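Local coordinates for DUF6836 domain-containing protein (Clostridium leptum, PDB 4PW1), which is of unknown function but folds into a nine-stranded antiparallel beta-sheet surrounded by alpha-helices, at residues L18-G23 and T214-D219; N32-Q37 and L80-D85; Q115-A120 and S239-R244; E134-F139 and N172-F177. One frame throughout, in Å; residues are numbered along the deposited sequence.

Interaction 1: residues L18-G23 and T214-D219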
# COMPACT_ATOMS: atom_id res chain seq x y z
N LEU B 18 -11.91 -4.57 -5.89
CA LEU B 18 -11.41 -4.53 -4.53
C LEU B 18 -11.18 -3.10 -4.04
O LEU B 18 -10.42 -2.33 -4.64
CB LEU B 18 -10.11 -5.34 -4.44
CG LEU B 18 -9.51 -5.37 -3.04
CD1 LEU B 18 -10.35 -6.27 -2.14
CD2 LEU B 18 -8.07 -5.85 -3.11
N TYR B 19 -11.76 -2.73 -2.90
CA TYR B 19 -11.44 -1.42 -2.29
C TYR B 19 -10.45 -1.58 -1.16
O TYR B 19 -10.64 -2.46 -0.33
CB TYR B 19 -12.71 -0.79 -1.71
CG TYR B 19 -13.69 -0.33 -2.77
CD1 TYR B 19 -14.46 -1.25 -3.48
CD2 TYR B 19 -13.84 1.03 -3.07
CE1 TYR B 19 -15.36 -0.83 -4.46
CE2 TYR B 19 -14.74 1.47 -4.04
CZ TYR B 19 -15.48 0.54 -4.73
OH TYR B 19 -16.38 0.97 -5.66
N LEU B 20 -9.44 -0.72 -1.04
CA LEU B 20 -8.62 -0.71 0.19
C LEU B 20 -9.31 0.01 1.37
O LEU B 20 -10.06 0.90 1.15
CB LEU B 20 -7.26 -0.10 -0.08
CG LEU B 20 -6.42 -0.84 -1.09
CD1 LEU B 20 -5.02 -0.25 -1.09
CD2 LEU B 20 -6.35 -2.32 -0.82
N ASN B 21 -9.11 -0.42 2.62
CA ASN B 21 -9.83 0.18 3.79
C ASN B 21 -9.00 1.28 4.44
O ASN B 21 -7.88 1.60 3.90
CB ASN B 21 -10.34 -0.90 4.77
CG ASN B 21 -9.23 -1.71 5.47
OD1 ASN B 21 -8.13 -1.22 5.71
ND2 ASN B 21 -9.56 -2.96 5.86
N SER B 22 -9.51 1.89 5.55
CA SER B 22 -8.78 3.10 6.13
C SER B 22 -7.39 2.75 6.67
O SER B 22 -6.50 3.59 6.74
CB SER B 22 -9.51 3.80 7.32
OG SER B 22 -10.89 3.58 7.38
N GLY B 23 -7.23 1.51 7.12
CA GLY B 23 -5.99 1.06 7.75
C GLY B 23 -4.89 0.67 6.80
O GLY B 23 -3.90 0.06 7.23
N THR B 214 -4.91 -5.89 -13.98
CA THR B 214 -5.63 -6.08 -12.73
C THR B 214 -5.88 -4.70 -12.12
O THR B 214 -5.35 -3.68 -12.61
CB THR B 214 -4.86 -6.96 -11.75
OG1 THR B 214 -3.61 -6.37 -11.47
CG2 THR B 214 -4.67 -8.34 -12.29
N SER B 215 -6.74 -4.64 -11.11
CA SER B 215 -7.09 -3.34 -10.57
C SER B 215 -7.55 -3.37 -9.12
O SER B 215 -7.96 -4.38 -8.61
CB SER B 215 -8.18 -2.72 -11.43
OG SER B 215 -9.32 -3.54 -11.40
N LEU B 216 -7.49 -2.21 -8.49
CA LEU B 216 -8.12 -2.00 -7.18
C LEU B 216 -8.56 -0.54 -7.11
O LEU B 216 -8.16 0.29 -7.95
CB LEU B 216 -7.13 -2.34 -6.05
CG LEU B 216 -5.82 -1.56 -5.98
CD1 LEU B 216 -6.01 -0.11 -5.53
CD2 LEU B 216 -4.84 -2.28 -5.04
N SER B 217 -9.38 -0.25 -6.12
CA SER B 217 -9.82 1.09 -5.88
C SER B 217 -9.18 1.60 -4.61
O SER B 217 -9.19 0.92 -3.54
CB SER B 217 -11.34 1.17 -5.81
OG SER B 217 -11.77 2.51 -5.62
N TYR B 218 -8.66 2.80 -4.72
CA TYR B 218 -8.04 3.47 -3.60
C TYR B 218 -8.22 4.97 -3.77
O TYR B 218 -7.94 5.51 -4.83
CB TYR B 218 -6.54 3.17 -3.63
CG TYR B 218 -5.72 3.76 -2.50
CD1 TYR B 218 -5.88 3.31 -1.17
CD2 TYR B 218 -4.75 4.72 -2.76
CE1 TYR B 218 -5.07 3.81 -0.13
CE2 TYR B 218 -3.97 5.23 -1.74
CZ TYR B 218 -4.13 4.77 -0.43
OH TYR B 218 -3.32 5.24 0.56
N ASP B 219 -8.67 5.62 -2.70
CA ASP B 219 -8.68 7.08 -2.65
C ASP B 219 -9.46 7.73 -3.84
O ASP B 219 -9.01 8.71 -4.44
CB ASP B 219 -7.24 7.56 -2.62
CG ASP B 219 -7.12 9.01 -2.26
OD1 ASP B 219 -7.98 9.50 -1.51
OD2 ASP B 219 -6.19 9.65 -2.76
O HOH W 1 -10.11 -5.68 -7.72

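Interaction 2: residues N32-Q37 and L80-D85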
# COMPACT_ATOMS: atom_id res chain seq x y z
N ASN B 32 7.62 5.09 -1.74
CA ASN B 32 8.08 4.21 -0.67
C ASN B 32 9.49 4.57 -0.21
O ASN B 32 9.91 4.17 0.87
CB ASN B 32 8.05 2.74 -1.12
CG ASN B 32 8.81 2.54 -2.43
OD1 ASN B 32 8.59 3.26 -3.42
ND2 ASN B 32 9.70 1.59 -2.45
N LEU B 33 10.24 5.28 -1.04
CA LEU B 33 11.62 5.64 -0.70
C LEU B 33 11.72 7.03 -0.14
O LEU B 33 12.79 7.45 0.25
CB LEU B 33 12.50 5.51 -1.93
CG LEU B 33 12.50 4.11 -2.55
CD1 LEU B 33 13.33 4.11 -3.83
CD2 LEU B 33 13.05 3.05 -1.59
N TYR B 34 10.61 7.76 -0.09
CA TYR B 34 10.57 9.13 0.40
C TYR B 34 10.70 9.10 1.92
O TYR B 34 10.00 8.32 2.59
CB TYR B 34 9.25 9.76 0.01
CG TYR B 34 9.06 11.17 0.46
CD1 TYR B 34 9.55 12.23 -0.31
CD2 TYR B 34 8.40 11.46 1.65
CE1 TYR B 34 9.41 13.52 0.11
CE2 TYR B 34 8.23 12.75 2.06
CZ TYR B 34 8.75 13.77 1.29
OH TYR B 34 8.61 15.07 1.69
N THR B 35 11.63 9.88 2.47
CA THR B 35 11.92 9.85 3.89
C THR B 35 11.46 11.12 4.57
O THR B 35 11.38 11.14 5.76
CB THR B 35 13.43 9.72 4.20
OG1 THR B 35 14.11 10.90 3.74
CG2 THR B 35 14.02 8.50 3.52
N GLY B 36 11.23 12.19 3.83
CA GLY B 36 11.01 13.50 4.43
C GLY B 36 12.28 14.28 4.78
O GLY B 36 12.17 15.37 5.25
N GLN B 37 13.45 13.72 4.55
CA GLN B 37 14.72 14.43 4.73
C GLN B 37 15.29 15.02 3.44
O GLN B 37 16.37 15.65 3.46
CB GLN B 37 15.73 13.47 5.34
CG GLN B 37 15.21 12.92 6.67
CD GLN B 37 16.27 12.22 7.48
OE1 GLN B 37 17.42 12.09 7.07
NE2 GLN B 37 15.88 11.78 8.66
N LEU B 80 17.00 10.49 -6.40
CA LEU B 80 15.59 10.67 -6.67
C LEU B 80 15.35 12.14 -6.51
O LEU B 80 15.99 12.79 -5.69
CB LEU B 80 14.74 9.89 -5.65
CG LEU B 80 14.98 8.38 -5.64
CD1 LEU B 80 14.30 7.71 -4.44
CD2 LEU B 80 14.49 7.76 -6.91
N ARG B 81 14.40 12.64 -7.27
CA ARG B 81 13.89 13.98 -7.08
C ARG B 81 12.36 13.90 -6.92
O ARG B 81 11.68 13.30 -7.75
CB ARG B 81 14.28 14.81 -8.31
CG ARG B 81 15.80 15.10 -8.27
CD ARG B 81 16.38 15.26 -9.63
NE ARG B 81 17.78 15.69 -9.57
CZ ARG B 81 18.83 14.88 -9.45
NH1 ARG B 81 18.69 13.57 -9.27
NH2 ARG B 81 20.04 15.42 -9.40
N PHE B 82 11.85 14.50 -5.86
CA PHE B 82 10.45 14.48 -5.55
C PHE B 82 9.85 15.87 -5.57
O PHE B 82 10.38 16.79 -4.95
CB PHE B 82 10.21 13.95 -4.14
CG PHE B 82 10.63 12.54 -3.91
CD1 PHE B 82 9.74 11.50 -4.12
CD2 PHE B 82 11.89 12.24 -3.41
CE1 PHE B 82 10.12 10.21 -3.85
CE2 PHE B 82 12.25 10.94 -3.10
CZ PHE B 82 11.36 9.93 -3.34
N LEU B 83 8.68 15.99 -6.20
CA LEU B 83 7.79 17.15 -6.04
C LEU B 83 6.54 16.67 -5.36
O LEU B 83 5.73 15.94 -5.95
CB LEU B 83 7.45 17.68 -7.41
CG LEU B 83 6.56 18.90 -7.40
CD1 LEU B 83 7.32 20.10 -6.89
CD2 LEU B 83 6.05 19.15 -8.82
N LYS B 84 6.39 17.03 -4.10
CA LYS B 84 5.33 16.51 -3.25
C LYS B 84 4.25 17.55 -3.02
O LYS B 84 4.50 18.61 -2.47
CB LYS B 84 5.86 16.08 -1.90
CG LYS B 84 4.86 15.23 -1.08
CD LYS B 84 5.41 15.07 0.33
CE LYS B 84 4.77 13.93 1.08
NZ LYS B 84 3.34 14.16 1.24
N ASP B 85 3.02 17.18 -3.38
CA ASP B 85 1.82 17.98 -3.11
C ASP B 85 1.98 19.45 -3.46
O ASP B 85 1.66 20.32 -2.67
CB ASP B 85 1.38 17.78 -1.66
CG ASP B 85 0.85 16.39 -1.39
OD1 ASP B 85 0.35 15.70 -2.32
OD2 ASP B 85 0.92 15.97 -0.20

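Interaction 3: residues Q115-A120 and S239-R244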
# COMPACT_ATOMS: atom_id res chain seq x y z
N GLN B 115 -8.70 18.15 -5.98
CA GLN B 115 -8.95 17.99 -4.56
C GLN B 115 -10.38 18.20 -4.20
O GLN B 115 -10.78 17.87 -3.10
CB GLN B 115 -8.10 18.99 -3.75
CG GLN B 115 -6.61 18.78 -3.96
CD GLN B 115 -6.24 17.38 -3.59
OE1 GLN B 115 -5.91 16.51 -4.42
NE2 GLN B 115 -6.40 17.11 -2.35
N ASP B 116 -11.17 18.75 -5.10
CA ASP B 116 -12.57 18.99 -4.80
C ASP B 116 -13.49 18.09 -5.61
O ASP B 116 -14.66 18.34 -5.70
CB ASP B 116 -12.92 20.46 -5.02
CG ASP B 116 -12.02 21.38 -4.23
OD1 ASP B 116 -11.97 21.25 -2.98
OD2 ASP B 116 -11.33 22.24 -4.84
N GLU B 117 -12.98 17.00 -6.18
CA GLU B 117 -13.85 16.18 -7.01
C GLU B 117 -14.83 15.38 -6.14
O GLU B 117 -14.56 15.05 -4.98
CB GLU B 117 -13.05 15.27 -7.95
CG GLU B 117 -12.36 14.14 -7.28
CD GLU B 117 -11.69 13.17 -8.26
OE1 GLU B 117 -11.66 13.40 -9.51
OE2 GLU B 117 -11.18 12.17 -7.75
N ARG B 118 -16.00 15.10 -6.66
CA ARG B 118 -16.93 14.32 -5.84
C ARG B 118 -16.52 12.85 -5.76
O ARG B 118 -15.80 12.31 -6.61
CB ARG B 118 -18.37 14.43 -6.34
CG ARG B 118 -18.56 13.88 -7.71
CD ARG B 118 -20.00 14.03 -8.12
NE ARG B 118 -20.11 13.44 -9.44
CZ ARG B 118 -20.41 12.19 -9.67
NH1 ARG B 118 -20.69 11.34 -8.66
NH2 ARG B 118 -20.43 11.78 -10.93
N GLU B 119 -17.02 12.22 -4.72
CA GLU B 119 -16.77 10.82 -4.49
C GLU B 119 -17.64 9.99 -5.43
O GLU B 119 -18.85 10.16 -5.48
CB GLU B 119 -17.09 10.50 -3.04
CG GLU B 119 -16.77 9.09 -2.62
CD GLU B 119 -17.06 8.87 -1.14
OE1 GLU B 119 -16.50 9.62 -0.32
OE2 GLU B 119 -17.85 7.96 -0.81
N ALA B 120 -17.02 9.12 -6.19
CA ALA B 120 -17.78 8.21 -7.07
C ALA B 120 -18.57 7.23 -6.24
O ALA B 120 -18.08 6.76 -5.23
CB ALA B 120 -16.82 7.43 -7.95
N SER B 239 -9.19 8.22 -12.94
CA SER B 239 -10.29 8.91 -12.30
C SER B 239 -11.64 8.49 -12.94
O SER B 239 -11.86 8.71 -14.14
CB SER B 239 -10.14 10.40 -12.44
OG SER B 239 -11.36 11.02 -12.13
N PRO B 240 -12.53 7.86 -12.15
CA PRO B 240 -13.85 7.52 -12.66
C PRO B 240 -14.71 8.78 -12.89
O PRO B 240 -15.57 8.77 -13.71
CB PRO B 240 -14.45 6.62 -11.56
CG PRO B 240 -13.76 7.09 -10.32
CD PRO B 240 -12.35 7.39 -10.77
N ILE B 241 -14.41 9.88 -12.20
CA ILE B 241 -15.15 11.11 -12.42
C ILE B 241 -14.74 11.73 -13.78
O ILE B 241 -15.60 12.05 -14.60
CB ILE B 241 -14.89 12.10 -11.28
CG1 ILE B 241 -15.23 11.46 -9.91
CG2 ILE B 241 -15.67 13.37 -11.51
CD1 ILE B 241 -16.62 10.86 -9.83
N GLU B 242 -13.43 11.89 -14.01
CA GLU B 242 -12.93 12.47 -15.27
C GLU B 242 -12.91 11.50 -16.42
O GLU B 242 -12.73 11.92 -17.55
CB GLU B 242 -11.55 13.08 -15.09
CG GLU B 242 -11.49 14.09 -13.95
CD GLU B 242 -10.22 14.95 -13.94
OE1 GLU B 242 -9.42 14.89 -14.91
OE2 GLU B 242 -9.99 15.66 -12.94
N GLU B 243 -13.05 10.21 -16.14
CA GLU B 243 -12.94 9.18 -17.17
C GLU B 243 -11.62 9.27 -17.95
O GLU B 243 -11.58 9.15 -19.17
CB GLU B 243 -14.15 9.20 -18.09
CG GLU B 243 -15.45 8.97 -17.32
CD GLU B 243 -16.58 8.54 -18.24
OE1 GLU B 243 -17.14 9.41 -18.92
OE2 GLU B 243 -16.86 7.33 -18.33
N ARG B 244 -10.53 9.43 -17.22
CA ARG B 244 -9.23 9.40 -17.84
C ARG B 244 -8.15 9.08 -16.81
O ARG B 244 -8.40 9.14 -15.59
CB ARG B 244 -8.92 10.74 -18.49
CG ARG B 244 -8.92 11.90 -17.54
CD ARG B 244 -7.89 12.90 -18.03
NE ARG B 244 -7.79 14.02 -17.15
CZ ARG B 244 -6.74 14.84 -17.07
NH1 ARG B 244 -5.67 14.68 -17.85
NH2 ARG B 244 -6.76 15.84 -16.17
O HOH W 2 -11.91 15.55 -11.07
O HOH W 3 -11.53 10.21 -9.25

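Interaction 4: residues E134-F139 and N172-F177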
# COMPACT_ATOMS: atom_id res chain seq x y z
N GLU B 134 -13.15 -2.17 -21.56
CA GLU B 134 -13.50 -2.00 -22.96
C GLU B 134 -12.41 -1.22 -23.69
O GLU B 134 -12.00 -1.59 -24.77
CB GLU B 134 -14.88 -1.29 -23.10
CG GLU B 134 -16.10 -2.17 -22.78
CD GLU B 134 -17.39 -1.38 -22.49
OE1 GLU B 134 -17.41 -0.13 -22.55
OE2 GLU B 134 -18.41 -2.04 -22.19
N ASP B 135 -11.93 -0.13 -23.08
CA ASP B 135 -10.88 0.69 -23.70
C ASP B 135 -9.61 -0.17 -23.89
O ASP B 135 -8.91 -0.06 -24.92
CB ASP B 135 -10.53 1.91 -22.83
CG ASP B 135 -11.55 3.04 -22.91
OD1 ASP B 135 -12.55 2.93 -23.61
OD2 ASP B 135 -11.33 4.07 -22.25
N TRP B 136 -9.32 -1.00 -22.89
CA TRP B 136 -8.13 -1.83 -22.89
C TRP B 136 -8.19 -2.85 -24.02
O TRP B 136 -7.18 -3.10 -24.69
CB TRP B 136 -7.94 -2.54 -21.54
CG TRP B 136 -6.65 -3.33 -21.44
CD1 TRP B 136 -5.39 -2.84 -21.60
CD2 TRP B 136 -6.48 -4.72 -21.10
NE1 TRP B 136 -4.46 -3.81 -21.42
CE2 TRP B 136 -5.10 -4.99 -21.13
CE3 TRP B 136 -7.36 -5.77 -20.81
CZ2 TRP B 136 -4.57 -6.24 -20.86
CZ3 TRP B 136 -6.84 -7.02 -20.54
CH2 TRP B 136 -5.45 -7.25 -20.57
N GLU B 137 -9.35 -3.48 -24.18
CA GLU B 137 -9.52 -4.48 -25.23
C GLU B 137 -9.40 -3.83 -26.59
O GLU B 137 -8.82 -4.41 -27.49
CB GLU B 137 -10.84 -5.23 -25.06
CG GLU B 137 -10.75 -6.21 -23.90
CD GLU B 137 -12.07 -6.80 -23.49
OE1 GLU B 137 -12.97 -6.95 -24.35
OE2 GLU B 137 -12.22 -7.10 -22.29
N LYS B 138 -9.93 -2.62 -26.74
CA LYS B 138 -9.78 -1.90 -27.99
C LYS B 138 -8.28 -1.62 -28.24
O LYS B 138 -7.78 -1.84 -29.33
CB LYS B 138 -10.60 -0.60 -27.98
CG LYS B 138 -10.48 0.23 -29.26
CD LYS B 138 -10.77 -0.60 -30.52
CE LYS B 138 -10.92 0.26 -31.76
NZ LYS B 138 -9.70 1.10 -31.99
N PHE B 139 -7.58 -1.16 -27.21
CA PHE B 139 -6.15 -0.96 -27.32
C PHE B 139 -5.42 -2.24 -27.74
O PHE B 139 -4.58 -2.20 -28.65
CB PHE B 139 -5.56 -0.38 -26.03
CG PHE B 139 -4.05 -0.38 -25.99
CD1 PHE B 139 -3.33 0.63 -26.60
CD2 PHE B 139 -3.37 -1.37 -25.33
CE1 PHE B 139 -1.94 0.64 -26.57
CE2 PHE B 139 -1.99 -1.36 -25.28
CZ PHE B 139 -1.27 -0.36 -25.91
N ASN B 172 -10.98 6.89 -25.70
CA ASN B 172 -10.24 5.73 -25.16
C ASN B 172 -9.16 6.20 -24.16
O ASN B 172 -8.25 6.95 -24.52
CB ASN B 172 -9.63 4.92 -26.31
CG ASN B 172 -8.93 3.66 -25.84
OD1 ASN B 172 -7.93 3.72 -25.12
ND2 ASN B 172 -9.46 2.50 -26.23
N ALA B 173 -9.26 5.79 -22.89
CA ALA B 173 -8.35 6.32 -21.88
C ALA B 173 -6.87 6.00 -22.19
O ALA B 173 -5.96 6.81 -21.86
CB ALA B 173 -8.73 5.79 -20.49
N PHE B 174 -6.62 4.85 -22.80
CA PHE B 174 -5.25 4.40 -23.08
C PHE B 174 -4.70 5.24 -24.21
O PHE B 174 -3.64 5.80 -24.06
CB PHE B 174 -5.18 2.89 -23.36
CG PHE B 174 -5.53 2.05 -22.17
CD1 PHE B 174 -4.59 1.77 -21.21
CD2 PHE B 174 -6.84 1.61 -21.97
CE1 PHE B 174 -4.90 1.03 -20.10
CE2 PHE B 174 -7.17 0.88 -20.84
CZ PHE B 174 -6.19 0.59 -19.89
N TYR B 175 -5.47 5.38 -25.29
CA TYR B 175 -5.04 6.22 -26.41
C TYR B 175 -4.76 7.66 -25.96
O TYR B 175 -3.76 8.25 -26.37
CB TYR B 175 -6.07 6.24 -27.54
CG TYR B 175 -6.29 4.94 -28.27
CD1 TYR B 175 -5.30 3.94 -28.30
CD2 TYR B 175 -7.45 4.73 -29.00
CE1 TYR B 175 -5.50 2.76 -29.02
CE2 TYR B 175 -7.67 3.56 -29.72
CZ TYR B 175 -6.69 2.57 -29.74
OH TYR B 175 -6.91 1.39 -30.43
N MSE B 176 -5.63 8.22 -25.11
CA MSE B 176 -5.47 9.60 -24.70
C MSE B 176 -4.23 9.77 -23.87
O MSE B 176 -3.45 10.75 -24.03
CB MSE B 176 -6.63 10.11 -23.86
CG MSE B 176 -7.88 10.23 -24.72
SE MSE B 176 -9.36 11.00 -23.64
CE MSE B 176 -9.54 9.89 -21.98
N PHE B 177 -4.02 8.83 -22.95
CA PHE B 177 -2.85 8.92 -22.07
C PHE B 177 -1.55 8.73 -22.87
O PHE B 177 -0.62 9.50 -22.72
CB PHE B 177 -2.94 7.89 -20.97
CG PHE B 177 -1.73 7.88 -20.07
CD1 PHE B 177 -1.50 8.92 -19.18
CD2 PHE B 177 -0.80 6.86 -20.16
CE1 PHE B 177 -0.37 8.92 -18.38
CE2 PHE B 177 0.32 6.84 -19.36
CZ PHE B 177 0.52 7.88 -18.46

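Interaction 1: residues L18-G23 and T214-D219
Residues 18-20 run parallel to strand 214-218 and join it through a single beta bridge between Tyr19 and Ser217, where Ser217 N donates to Leu18 O at 2.8 Å and Leu20 N donates to Ser217 O at 3.0 Å. Both backbone polar groups of the buried Ser217 are thereby engaged, and its carbonyl also receives a CA-H...O contact from Tyr19. One water carries the pairing a step further, accepting from Leu18 N and donating to Ser215 O. Although the CB of Tyr19 points away from the strand, its ring swings back along it: with CG beside the backbone N (chi1 -70°), one ring face comes over Ser217 CB, 4.0 Å from the ring centroid, in a CH-pi contact offset toward the CD2 and CE2 rim. Ser217 OG lies 3.5 Å from Tyr19 CE2, but its hydrogen-bond partner is His221 O. Strand 214-218 is an outermost strand of the antiparallel sheet in this chain; strand 221-227 binds its other side, so residues 18-20 add a short parallel extension at the sheet margin. Leu20 points toward the strand, and its CD1 meets Tyr218 CD1 at 3.7 Å, the two side chains running at a slant to each other. The same methyl approaches Leu216 CD2 more loosely, at 4.4 Å. Tyr218 OH is hydrogen-bonded to Leu26 N of strand 24-28. Met125 of helix 122-141 packs on Tyr19 and Ser217, while Leu18 and Leu216 of the second subunit pack on Leu18 and Leu20.

Interaction 2: residues N32-Q37 and L80-D85
A T-shaped aromatic pair fastens the loop ahead of strand 39-40 to a face of strand 80-89: Tyr34 drives its ring edge into the face of Phe82, with centroids 5.1 Å apart and planes at 81°. The touching atom is Tyr34 CD1, which stands over the centre of the Phe82 ring and lies 3.8 Å from Phe82 CG. Tyr34 CB rests over the same ring in a CH-pi contact, 4.3 Å from its centroid. With CG anti to the backbone N (chi1 179°), the tyrosine reaches past Phe82 along the strand to Lys84, whose aliphatic chain crosses it at about a right angle. There Lys84 CD lies 3.5 Å from Tyr34 OH, and Lys84 CE lies 3.8 Å from Tyr34 CE2. A bend at the last torsion (chi4 -62°) brings the lysine ammonium into a salt bridge with Asp85, NZ to OD2 3.3 Å, whose hydrogen bond is weak. Farther back along the strand, Leu33 CD1 meets Leu80 CD1 at 3.8 Å, their side chains also crossing nearly perpendicularly. Just beyond Tyr34 the loop turns away through an ST turn, Thr35 OG1 accepting from Gln37 N. Trp31 meets the rings of both Tyr34 and Phe82 and touches Lys84. On one side strand 80-89 pairs with strand 74-76, whose Arg74 makes a weak hydrogen bond to Tyr34 OH; on the other it pairs with strand 95-103, whose Ala101 touches Phe82.

Interaction 3: residues Q115-A120 and S239-R244
Water-mediated polar contacts tie Glu117 to the turn at 239-244. One water donates to Glu117 OE1 and to Glu242 OE2, 2.7 Å from each, and so stands between two carboxylate oxygens that are themselves 4.4 Å apart; this probably eases their repulsion. A second water accepts from Ser239 OG at 3.0 Å and donates to Glu117 OE2, an oxygen also bonded to Asn220 ND2. Direct polar bonds stiffen the turn itself. Ser239 OG accepts from Glu242 N at 2.9 Å and 173°, an ST motif, and Glu243 and Arg244 both face Ser239 in a G1 beta bulge. In a salt bridge, Arg244 grips Glu242 OE1 side-on with NE and NH2, the oxygen lying close to the guanidinium plane. The van der Waals packing centres on Ile241. Its CG1, anti to the carbonyl carbon (chi1 -55°), lies 3.5 Å from Arg118 O, and CD1 goes on to fill the angle between Arg118 and Ala120. That methyl sits over the centre of the Arg118 guanidinium, 4.0 Å from CZ, and 3.9 Å from Ala120 CB. Pro240 CG comes equally near the same alanine methyl. Arg118 also forms a salt bridge with Glu124 of helix 122-141. The contact thus joins the connection between strand 106-114 and that helix to the turn linking strands 233-239 and 244-251, with Met125 of the helix packing on Ala120 and Pro240 and Asn220 bonding Ala120 N.

Interaction 4: residues E134-F139 and N172-F177
Asp135 holds the start of helix 173-190 with both backbone and side chain. Its OD2 accepts from Ala173 N at 2.8 Å in a nearly straight bond (173°) that arrives from above the carboxylate plane, and its carbonyl O accepts from Asn172 ND2 at 2.9 Å while keeping its own helical bond from Phe139 N. Asn172 is the N-cap: with CG anti to the backbone N (chi1 -176°), its OD1 takes Tyr175 N at 3.0 Å and, more weakly, Phe174 N. Carboxylate and amide are stacked, the two side chains passing in opposite directions. The helix N terminus would be expected to favour the negative charge of Asp135, whose OD1 is also paired with Lys131. Lys138 NZ makes a weak bond to Tyr175 OH, at the edge of the ring; that hydroxyl is also bonded to Asp142 O. These bonds pin two helices, 122-141 and 173-190, whose axes here pass 9.2 Å apart at 67°. In the packing around them, the CB of Phe174 points toward helix 122-141, and the ring's CE2 lies 3.6 Å from Trp136 CB, one face taking Trp136 CD1 near the rim. Asp135 CB meets the edge of the same ring, 3.8 Å from CD2. Phe139 CD1 touches Tyr175 CE1 at 3.9 Å. Farther out, Phe245 of strand 244-251 meets Phe174 edge-to-face, and Val208 of helix 198-210 touches Phe174 and Phe139.

In the fold
Interaction 4 is the buried contact, and it relies on direct hydrogen bonds, a helix cap and aromatic packing; the other three are partly buried. Interactions 1 and 2 both reach the one antiparallel sheet, their centres about 23 Å apart, yet the first joins a strand outermost in this chain's sheet by backbone bonds whereas the second lays side chains on a strand face without any hydrogen bond across. Interaction 3 joins loops through bridging waters and small apolar contacts centred on an isoleucine. It touches interaction 4, where the selenomethionine Met176 packs on Glu243 and Arg244. Helix 122-141 carries a segment of interaction 4 and borders interactions 1 and 3; interaction 1 alone has extensive contacts with the second subunit.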